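Local coordinates for protein chitosanase (Bacillus subtilis subsp. subtilis str. 168, PDB 7C6C) that hydrolyses internal beta-1,4 linkages between glucosamine units of partly acetylated chitosan, as a secreted endo-acting glycosidase of family 46, at residues Lys183-Arg188 / Ala209-Leu214; Lys161-Lys166 / Lys178-Lys183; Thr133-Ala138 / Asn221-Asn226. All blocks are in the same frame, centred on the assembly; numbering follows the deposited sequence.

Contact 1 (Lys183-Arg188 / Ala209-Leu214); sequences KFLDVR and ARVDVL. With LMR ((2S)-2-hydroxybutanedioic acid), chain B.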
loop_
_atom_site.group_PDB
_atom_site.type_symbol
_atom_site.label_atom_id
_atom_site.label_comp_id
_atom_site.label_asym_id
_atom_site.label_seq_id
_atom_site.Cartn_x
_atom_site.Cartn_y
_atom_site.Cartn_z
ATOM N N LYS A 183 6.937 -1.443 -18.256
ATOM C CA LYS A 183 5.826 -0.615 -18.706
ATOM C C LYS A 183 4.866 -0.314 -17.562
ATOM O O LYS A 183 4.328 0.796 -17.477
ATOM C CB LYS A 183 5.105 -1.280 -19.878
ATOM C CG LYS A 183 6.023 -1.597 -21.049
ATOM C CD LYS A 183 5.496 -1.042 -22.366
ATOM C CE LYS A 183 6.425 -1.394 -23.528
ATOM N NZ LYS A 183 6.280 -0.462 -24.685
ATOM N N PHE A 184 4.642 -1.286 -16.669
ATOM C CA PHE A 184 3.802 -1.041 -15.502
ATOM C C PHE A 184 4.373 0.079 -14.645
ATOM O O PHE A 184 3.637 0.961 -14.187
ATOM C CB PHE A 184 3.666 -2.315 -14.670
ATOM C CG PHE A 184 2.689 -2.184 -13.536
ATOM C CD1 PHE A 184 3.086 -1.683 -12.305
ATOM C CD2 PHE A 184 1.356 -2.527 -13.711
ATOM C CE1 PHE A 184 2.176 -1.543 -11.275
ATOM C CE2 PHE A 184 0.446 -2.397 -12.681
ATOM C CZ PHE A 184 0.858 -1.903 -11.463
ATOM N N LEU A 185 5.684 0.053 -14.407
ATOM C CA LEU A 185 6.307 1.104 -13.612
ATOM C C LEU A 185 6.157 2.464 -14.291
ATOM O O LEU A 185 5.929 3.476 -13.620
ATOM C CB LEU A 185 7.768 0.747 -13.324
ATOM C CG LEU A 185 7.949 -0.451 -12.383
ATOM C CD1 LEU A 185 9.383 -0.971 -12.432
ATOM C CD2 LEU A 185 7.575 -0.071 -10.959
ATOM N N ASP A 186 6.246 2.499 -15.626
ATOM C CA ASP A 186 5.997 3.736 -16.366
ATOM C C ASP A 186 4.566 4.224 -16.162
ATOM O O ASP A 186 4.326 5.416 -15.928
ATOM C CB ASP A 186 6.228 3.505 -17.859
ATOM C CG ASP A 186 7.684 3.342 -18.216
ATOM O OD1 ASP A 186 8.556 3.626 -17.369
ATOM O OD2 ASP A 186 7.951 2.943 -19.371
ATOM N N VAL A 187 3.599 3.311 -16.287
ATOM C CA VAL A 187 2.193 3.661 -16.117
ATOM C C VAL A 187 1.939 4.165 -14.703
ATOM O O VAL A 187 1.229 5.155 -14.495
ATOM C CB VAL A 187 1.312 2.447 -16.469
ATOM C CG1 VAL A 187 -0.109 2.639 -15.959
ATOM C CG2 VAL A 187 1.318 2.202 -17.977
ATOM N N ARG A 188 2.520 3.496 -13.708
ATOM C CA ARG A 188 2.332 3.937 -12.332
ATOM C C ARG A 188 2.961 5.303 -12.095
ATOM O O ARG A 188 2.359 6.160 -11.439
ATOM C CB ARG A 188 2.884 2.899 -11.356
ATOM C CG ARG A 188 2.622 3.273 -9.916
ATOM C CD ARG A 188 2.987 2.162 -8.954
ATOM N NE ARG A 188 2.687 2.571 -7.589
ATOM C CZ ARG A 188 3.199 2.004 -6.502
ATOM N NH1 ARG A 188 4.038 0.978 -6.617
ATOM N NH2 ARG A 188 2.871 2.472 -5.301
ATOM N N ALA A 209 9.423 8.475 -6.188
ATOM C CA ALA A 209 10.710 7.808 -6.017
ATOM C C ALA A 209 10.554 6.309 -5.793
ATOM O O ALA A 209 11.472 5.549 -6.111
ATOM C CB ALA A 209 11.504 8.441 -4.875
ATOM N N ARG A 210 9.418 5.859 -5.246
ATOM C CA ARG A 210 9.248 4.423 -5.034
ATOM C C ARG A 210 9.282 3.659 -6.347
ATOM O O ARG A 210 9.764 2.519 -6.391
ATOM C CB ARG A 210 7.978 4.131 -4.227
ATOM C CG ARG A 210 6.663 4.355 -4.957
ATOM C CD ARG A 210 5.564 4.742 -3.981
ATOM N NE ARG A 210 5.136 3.629 -3.135
ATOM C CZ ARG A 210 4.397 3.790 -2.041
ATOM N NH1 ARG A 210 4.067 5.014 -1.648
ATOM N NH2 ARG A 210 3.995 2.743 -1.336
ATOM N N VAL A 211 8.802 4.275 -7.430
ATOM C CA VAL A 211 8.876 3.631 -8.739
ATOM C C VAL A 211 10.330 3.400 -9.135
ATOM O O VAL A 211 10.693 2.323 -9.625
ATOM C CB VAL A 211 8.109 4.449 -9.795
ATOM C CG1 VAL A 211 8.359 3.872 -11.181
ATOM C CG2 VAL A 211 6.623 4.455 -9.480
ATOM N N ASP A 212 11.194 4.396 -8.908
ATOM C CA ASP A 212 12.598 4.238 -9.271
ATOM C C ASP A 212 13.314 3.244 -8.367
ATOM O O ASP A 212 14.199 2.520 -8.835
ATOM C CB ASP A 212 13.316 5.586 -9.279
ATOM C CG ASP A 212 14.640 5.526 -10.015
ATOM O OD1 ASP A 212 14.641 5.181 -11.220
ATOM O OD2 ASP A 212 15.681 5.812 -9.394
ATOM N N VAL A 213 12.960 3.180 -7.081
ATOM C CA VAL A 213 13.567 2.175 -6.210
ATOM C C VAL A 213 13.248 0.777 -6.726
ATOM O O VAL A 213 14.123 -0.097 -6.802
ATOM C CB VAL A 213 13.114 2.369 -4.751
ATOM C CG1 VAL A 213 13.584 1.204 -3.892
ATOM C CG2 VAL A 213 13.642 3.680 -4.200
ATOM N N LEU A 214 11.983 0.549 -7.091
ATOM C CA LEU A 214 11.576 -0.755 -7.597
ATOM C C LEU A 214 12.233 -1.048 -8.939
ATOM O O LEU A 214 12.700 -2.168 -9.180
ATOM C CB LEU A 214 10.048 -0.814 -7.689
ATOM C CG LEU A 214 9.332 -0.727 -6.334
ATOM C CD1 LEU A 214 7.842 -0.392 -6.523
ATOM C CD2 LEU A 214 9.508 -2.019 -5.524
HETATM C C1 LMR B . 17.762 8.618 -7.266
HETATM O O1A LMR B . 18.034 8.376 -6.072
HETATM O O1B LMR B . 18.473 8.226 -8.215
HETATM C C2 LMR B . 16.537 9.423 -7.587
HETATM O O2 LMR B . 16.572 9.773 -8.975
HETATM C C3 LMR B . 15.268 8.621 -7.301
HETATM C C4 LMR B . 15.020 8.491 -5.812
HETATM O O4A LMR B . 14.942 9.536 -5.127
HETATM O O4B LMR B . 14.894 7.346 -5.318
#

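Contact 2 (Lys161-Lys166 / Lys178-Lys183); sequences KRTNKK and KKWLNK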
loop_
_atom_site.group_PDB
_atom_site.type_symbol
_atom_site.label_atom_id
_atom_site.label_comp_id
_atom_site.label_asym_id
_atom_site.label_seq_id
_atom_site.Cartn_x
_atom_site.Cartn_y
_atom_site.Cartn_z
ATOM N N LYS A 161 -4.716 -2.720 -16.287
ATOM C CA LYS A 161 -5.348 -2.703 -17.602
ATOM C C LYS A 161 -4.652 -1.730 -18.547
ATOM O O LYS A 161 -4.463 -2.037 -19.731
ATOM C CB LYS A 161 -6.836 -2.379 -17.474
ATOM C CG LYS A 161 -7.661 -3.520 -16.900
ATOM C CD LYS A 161 -9.148 -3.201 -16.898
ATOM C CE LYS A 161 -9.473 -2.048 -15.965
ATOM N NZ LYS A 161 -10.944 -1.788 -15.926
ATOM N N ARG A 162 -4.254 -0.558 -18.049
ATOM C CA ARG A 162 -3.551 0.392 -18.905
ATOM C C ARG A 162 -2.203 -0.158 -19.346
ATOM O O ARG A 162 -1.785 0.058 -20.490
ATOM C CB ARG A 162 -3.397 1.740 -18.203
ATOM C CG ARG A 162 -4.716 2.467 -18.060
ATOM C CD ARG A 162 -4.571 3.967 -18.178
ATOM N NE ARG A 162 -3.909 4.550 -17.018
ATOM C CZ ARG A 162 -4.534 4.923 -15.905
ATOM N NH1 ARG A 162 -5.847 4.765 -15.787
ATOM N NH2 ARG A 162 -3.843 5.452 -14.911
ATOM N N THR A 163 -1.514 -0.871 -18.452
ATOM C CA THR A 163 -0.260 -1.520 -18.815
ATOM C C THR A 163 -0.487 -2.596 -19.868
ATOM O O THR A 163 0.236 -2.662 -20.870
ATOM C CB THR A 163 0.391 -2.113 -17.567
ATOM O OG1 THR A 163 0.625 -1.071 -16.614
ATOM C CG2 THR A 163 1.711 -2.763 -17.923
ATOM N N ASN A 164 -1.504 -3.442 -19.664
ATOM C CA ASN A 164 -1.800 -4.488 -20.639
ATOM C C ASN A 164 -2.045 -3.898 -22.022
ATOM O O ASN A 164 -1.565 -4.434 -23.030
ATOM C CB ASN A 164 -3.017 -5.306 -20.200
ATOM C CG ASN A 164 -2.732 -6.195 -19.003
ATOM O OD1 ASN A 164 -1.579 -6.423 -18.639
ATOM N ND2 ASN A 164 -3.788 -6.719 -18.393
ATOM N N LYS A 165 -2.784 -2.789 -22.091
ATOM C CA LYS A 165 -3.063 -2.174 -23.385
ATOM C C LYS A 165 -1.789 -1.632 -24.023
ATOM O O LYS A 165 -1.558 -1.828 -25.221
ATOM C CB LYS A 165 -4.114 -1.073 -23.233
ATOM C CG LYS A 165 -4.591 -0.478 -24.554
ATOM C CD LYS A 165 -5.751 0.489 -24.349
ATOM C CE LYS A 165 -6.213 1.102 -25.665
ATOM N NZ LYS A 165 -6.635 0.069 -26.653
ATOM N N LYS A 166 -0.940 -0.965 -23.235
ATOM C CA LYS A 166 0.305 -0.429 -23.780
ATOM C C LYS A 166 1.260 -1.541 -24.196
ATOM O O LYS A 166 1.968 -1.413 -25.201
ATOM C CB LYS A 166 0.977 0.489 -22.760
ATOM C CG LYS A 166 0.379 1.882 -22.675
ATOM C CD LYS A 166 1.203 2.765 -21.750
ATOM C CE LYS A 166 0.816 4.227 -21.884
ATOM N NZ LYS A 166 -0.603 4.460 -21.506
ATOM N N LYS A 178 9.430 -9.141 -17.811
ATOM C CA LYS A 178 10.324 -8.042 -17.464
ATOM C C LYS A 178 9.978 -6.784 -18.252
ATOM O O LYS A 178 9.954 -5.679 -17.696
ATOM C CB LYS A 178 11.781 -8.462 -17.671
ATOM C CG LYS A 178 12.172 -9.688 -16.850
ATOM C CD LYS A 178 13.659 -9.995 -16.936
ATOM C CE LYS A 178 14.003 -11.217 -16.102
ATOM N NZ LYS A 178 15.464 -11.522 -16.122
ATOM N N LYS A 179 9.680 -6.934 -19.544
ATOM C CA LYS A 179 9.235 -5.796 -20.337
ATOM C C LYS A 179 7.899 -5.269 -19.837
ATOM O O LYS A 179 7.701 -4.053 -19.737
ATOM C CB LYS A 179 9.123 -6.200 -21.805
ATOM C CG LYS A 179 8.976 -5.028 -22.763
ATOM C CD LYS A 179 9.197 -5.456 -24.209
ATOM C CE LYS A 179 7.899 -5.900 -24.868
ATOM N NZ LYS A 179 8.135 -6.622 -26.154
ATOM N N TRP A 180 6.972 -6.173 -19.516
ATOM C CA TRP A 180 5.671 -5.761 -18.998
ATOM C C TRP A 180 5.817 -4.966 -17.707
ATOM O O TRP A 180 5.158 -3.932 -17.529
ATOM C CB TRP A 180 4.802 -6.995 -18.765
ATOM C CG TRP A 180 3.392 -6.687 -18.358
ATOM C CD1 TRP A 180 2.318 -6.528 -19.183
ATOM C CD2 TRP A 180 2.902 -6.509 -17.022
ATOM N NE1 TRP A 180 1.189 -6.260 -18.446
ATOM C CE2 TRP A 180 1.521 -6.245 -17.116
ATOM C CE3 TRP A 180 3.498 -6.547 -15.757
ATOM C CZ2 TRP A 180 0.728 -6.018 -15.993
ATOM C CZ3 TRP A 180 2.708 -6.323 -14.644
ATOM C CH2 TRP A 180 1.339 -6.061 -14.769
ATOM N N LEU A 181 6.674 -5.432 -16.793
ATOM C CA LEU A 181 6.830 -4.741 -15.517
ATOM C C LEU A 181 7.444 -3.360 -15.703
ATOM O O LEU A 181 7.072 -2.414 -15.004
ATOM C CB LEU A 181 7.663 -5.585 -14.556
ATOM C CG LEU A 181 7.756 -5.050 -13.124
ATOM C CD1 LEU A 181 6.381 -5.033 -12.465
ATOM C CD2 LEU A 181 8.756 -5.874 -12.322
ATOM N N ASN A 182 8.382 -3.214 -16.642
ATOM C CA ASN A 182 8.924 -1.885 -16.911
ATOM C C ASN A 182 7.836 -0.943 -17.407
ATOM O O ASN A 182 7.784 0.227 -17.008
ATOM C CB ASN A 182 10.076 -1.971 -17.905
ATOM C CG ASN A 182 11.318 -2.572 -17.292
ATOM O OD1 ASN A 182 11.528 -2.489 -16.084
ATOM N ND2 ASN A 182 12.153 -3.180 -18.122
ATOM N N LYS A 183 6.937 -1.443 -18.256
ATOM C CA LYS A 183 5.826 -0.615 -18.706
ATOM C C LYS A 183 4.866 -0.314 -17.562
ATOM O O LYS A 183 4.328 0.796 -17.477
ATOM C CB LYS A 183 5.105 -1.280 -19.878
ATOM C CG LYS A 183 6.023 -1.597 -21.049
ATOM C CD LYS A 183 5.496 -1.042 -22.366
ATOM C CE LYS A 183 6.425 -1.394 -23.528
ATOM N NZ LYS A 183 6.280 -0.462 -24.685
#

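Contact 3 (Thr133-Ala138 / Asn221-Asn226); sequences TALARA and NNYNLN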
loop_
_atom_site.group_PDB
_atom_site.type_symbol
_atom_site.label_atom_id
_atom_site.label_comp_id
_atom_site.label_asym_id
_atom_site.label_seq_id
_atom_site.Cartn_x
_atom_site.Cartn_y
_atom_site.Cartn_z
ATOM N N THR A 133 7.314 -13.573 -11.349
ATOM C CA THR A 133 8.474 -13.140 -10.585
ATOM C C THR A 133 8.060 -12.540 -9.250
ATOM O O THR A 133 7.019 -11.889 -9.121
ATOM C CB THR A 133 9.343 -12.131 -11.346
ATOM O OG1 THR A 133 8.642 -10.887 -11.488
ATOM C CG2 THR A 133 9.776 -12.668 -12.711
ATOM N N ALA A 134 8.910 -12.755 -8.250
ATOM C CA ALA A 134 8.664 -12.157 -6.949
ATOM C C ALA A 134 8.680 -10.636 -7.033
ATOM O O ALA A 134 7.887 -9.969 -6.359
ATOM C CB ALA A 134 9.696 -12.658 -5.940
ATOM N N LEU A 135 9.579 -10.066 -7.845
ATOM C CA LEU A 135 9.632 -8.611 -7.945
ATOM C C LEU A 135 8.326 -8.053 -8.504
ATOM O O LEU A 135 7.781 -7.081 -7.977
ATOM C CB LEU A 135 10.831 -8.155 -8.779
ATOM C CG LEU A 135 10.883 -6.641 -9.030
ATOM C CD1 LEU A 135 10.923 -5.828 -7.729
ATOM C CD2 LEU A 135 12.057 -6.283 -9.915
ATOM N N ALA A 136 7.794 -8.660 -9.565
ATOM C CA ALA A 136 6.538 -8.144 -10.105
ATOM C C ALA A 136 5.414 -8.245 -9.081
ATOM O O ALA A 136 4.621 -7.310 -8.927
ATOM C CB ALA A 136 6.161 -8.870 -11.392
ATOM N N ARG A 137 5.343 -9.364 -8.356
ATOM C CA ARG A 137 4.337 -9.507 -7.307
ATOM C C ARG A 137 4.530 -8.473 -6.203
ATOM O O ARG A 137 3.553 -7.925 -5.680
ATOM C CB ARG A 137 4.360 -10.928 -6.743
ATOM C CG ARG A 137 3.835 -11.966 -7.722
ATOM C CD ARG A 137 3.956 -13.372 -7.174
ATOM N NE ARG A 137 3.585 -14.356 -8.187
ATOM C CZ ARG A 137 4.003 -15.619 -8.205
ATOM N NH1 ARG A 137 4.813 -16.072 -7.258
ATOM N NH2 ARG A 137 3.613 -16.430 -9.178
ATOM N N ALA A 138 5.783 -8.184 -5.842
ATOM C CA ALA A 138 6.051 -7.155 -4.842
ATOM C C ALA A 138 5.618 -5.779 -5.332
ATOM O O ALA A 138 5.094 -4.969 -4.556
ATOM C CB ALA A 138 7.532 -7.155 -4.482
ATOM N N ASN A 221 18.672 -7.015 -12.048
ATOM C CA ASN A 221 18.202 -8.352 -12.409
ATOM C C ASN A 221 17.892 -9.200 -11.176
ATOM O O ASN A 221 18.147 -10.402 -11.147
ATOM C CB ASN A 221 19.130 -9.076 -13.387
ATOM C CG ASN A 221 18.428 -10.208 -14.104
ATOM O OD1 ASN A 221 17.222 -10.148 -14.353
ATOM N ND2 ASN A 221 19.178 -11.248 -14.441
ATOM N N ASN A 222 17.322 -8.577 -10.157
ATOM C CA ASN A 222 16.974 -9.276 -8.918
ATOM C C ASN A 222 15.470 -9.562 -8.868
ATOM O O ASN A 222 14.759 -9.174 -7.940
ATOM C CB ASN A 222 17.450 -8.466 -7.713
ATOM C CG ASN A 222 17.301 -9.207 -6.401
ATOM O OD1 ASN A 222 17.140 -10.431 -6.378
ATOM N ND2 ASN A 222 17.353 -8.465 -5.289
ATOM N N TYR A 223 14.979 -10.264 -9.901
ATOM C CA TYR A 223 13.544 -10.521 -10.023
ATOM C C TYR A 223 13.028 -11.536 -9.012
ATOM O O TYR A 223 11.817 -11.584 -8.772
ATOM C CB TYR A 223 13.183 -10.931 -11.449
ATOM C CG TYR A 223 13.196 -9.772 -12.412
ATOM C CD1 TYR A 223 14.378 -9.379 -13.024
ATOM C CD2 TYR A 223 12.036 -9.061 -12.705
ATOM C CE1 TYR A 223 14.411 -8.323 -13.905
ATOM C CE2 TYR A 223 12.061 -7.991 -13.584
ATOM C CZ TYR A 223 13.260 -7.632 -14.183
ATOM O OH TYR A 223 13.323 -6.580 -15.068
ATOM N N ASN A 224 13.903 -12.338 -8.412
ATOM C CA ASN A 224 13.498 -13.228 -7.333
ATOM C C ASN A 224 13.482 -12.537 -5.978
ATOM O O ASN A 224 13.131 -13.175 -4.978
ATOM C CB ASN A 224 14.398 -14.462 -7.267
ATOM C CG ASN A 224 13.727 -15.633 -6.569
ATOM O OD1 ASN A 224 12.584 -15.978 -6.866
ATOM N ND2 ASN A 224 14.429 -16.240 -5.629
ATOM N N LEU A 225 13.855 -11.260 -5.924
ATOM C CA LEU A 225 13.849 -10.497 -4.677
ATOM C C LEU A 225 14.702 -11.189 -3.617
ATOM O O LEU A 225 14.295 -11.349 -2.465
ATOM C CB LEU A 225 12.425 -10.228 -4.171
ATOM C CG LEU A 225 12.142 -8.898 -3.470
ATOM C CD1 LEU A 225 12.457 -7.705 -4.353
ATOM C CD2 LEU A 225 10.687 -8.865 -3.035
ATOM N N ASN A 226 15.891 -11.623 -4.034
ATOM C CA ASN A 226 16.877 -12.163 -3.111
ATOM C C ASN A 226 17.482 -11.038 -2.276
ATOM O O ASN A 226 17.469 -9.866 -2.658
ATOM C CB ASN A 226 18.003 -12.847 -3.886
ATOM C CG ASN A 226 17.539 -14.075 -4.651
ATOM O OD1 ASN A 226 16.585 -14.741 -4.268
ATOM N ND2 ASN A 226 18.234 -14.387 -5.728
HETATM O O HOH W 1 10.750 -15.030 -8.665
#

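Contact 1 (Lys183-Arg188 / Ala209-Leu214)
L185 and V211 meet where helix 177-193 and helix 209-219 run almost antiparallel, their local axes 9.8 Å apart at an angle of 170°. The apolar part of the contact centres on V211. Its CG1, anti to the backbone N (chi1 172°), reaches the neighbouring helix and lies 3.5 Å from L185 O and 3.8 Å from L185 CB, the two side chains sliding past each other in opposite directions. One turn further on, L185 CD2 rests 4.2 Å from L214 CB. Valine suits its place because its short branch fits against L185 O and CB, while the longer L185 reaches on to L214.

The polar part is a meeting of two arginines. R188 stretches out straight from CG to NE and crosses R210, whose chain bends at chi3, at about a right angle. R188 NH2 stands over one face of the R210 guanidinium, 3.3 Å from R210 NE; both atoms are donors, so they do not bond to each other. The two planes are 49° apart. L214 CD1 comes up obliquely to R188 NH1 at 4.0 Å. D142 explains the pairing, since one carboxylate takes salt bridges from both arginines; R188 also bonds to Q146 and H147, and R210 to E19, the predicted proton donor.

On the far side of helix 209-219, A209 and D212 line the malate pocket, with A209 CB 3.6 Å from the ligand's O4B. The buried arginines are thus held together by the shared carboxylate of D142, and with R210 also bridging E19 the arrangement is consistent with a second shell that positions the E19 carboxylate.

Contact 2 (Lys161-Lys166 / Lys178-Lys183)
N164 OD1 accepts the indole N-H of W180 in the hydrogen bond between 161-166 and 178-183, with W180 NE1 2.8 Å from N164 OD1. The donor sits nearly on the line of the amide C=O, and the oxygen lies close to the ring plane, although the hydrogen bond is bent, with an N-H...O angle of 146°. Amide and indole planes are turned 43° apart. Asparagine suits this place because its short side chain brings a carbonyl to the indole edge, giving the one polar atom of the W180 side chain a partner.

The same ring is used on its face by T163. The T163 side chain crosses that of W180 at about a right angle and, with CG2 anti to the backbone N, sets this methyl over one face, 3.7 Å from the centroid of the five-membered ring and not far off its normal: a CH-pi contact. Threonine serves both surroundings here, since its hydroxyl turns back to L159 O in its own helix while its methyl meets the ring. That methyl also reaches K183, with T163 CG2 4.2 Å from K183 CB, so the first carbon of the lysine side chain extends the apolar patch beside the indole.

Beyond these residues, W180 packs on L131, P171 and M140 and meets the ring of F184, while N164 touches S170. The local axes are 9.5 Å apart. The indole lies between the two helices, bonded at its edge and covered on one face by T163; these are consecutive helices that cross steeply, at 123°, in the largely helical family 46 fold of the lysozyme clan.

Contact 3 (Thr133-Ala138 / Asn221-Asn226)
Y223 lays its ring beside the first turn of helix 134-147, where L135 and T133 approach it from different directions. L135 crosses the tyrosine obliquely and puts a methyl over one face, with L135 CD2 3.9 Å from Y223 CD2; its CG, anti to the backbone N (chi1 175°), carries the branch there. T133 instead runs alongside Y223, pointing the same way, so that its OG1 comes to the ring edge, near the plane. T133 is the N-cap of the helix, and its hydroxyl accepts from A136 N, with A136 N 3.1 Å from T133 OG1, and also bonds to E177.

L225 meets L135, A134 and A138. Its side chain crosses that of L135 at about a right angle, while L225 CD2 touches A138 CB at 3.9 Å and L225 CB packs on A134 CB. Alanines suit this surface because their small side chains let the loop come close to the helix backbone.

N222 to L225 form a type I beta turn, and Y223 O receives the amide of L135, with L135 N 2.9 Å from Y223 O. A water accepts from A134 N and donates to N224 OD1, joining loop and helix. First-turn amides of a helix lack acceptors within the helix, so T133, Y223 O and the water together supply them from a side chain, a neighbouring loop and solvent.

In the fold
Contact 1 is the buried one, all its touching residues lying inside the protein, whereas contacts 2 and 3 are only partly buried and lie away from the annotated sites. Contacts 1 and 2 share helix 177-193, meeting where F184 and V187 pack against T163. Contact 3 joins this group through L181, which packs on L135 and A136, and through K178, which touches Y223 and bonds to N221. The chemistry changes accordingly: contact 1 combines aliphatic packing with buried arginines bridged to D142 and E19, contact 2 relies on one indole used at face and edge, and contact 3 satisfies a helix start with loop carbonyl and water.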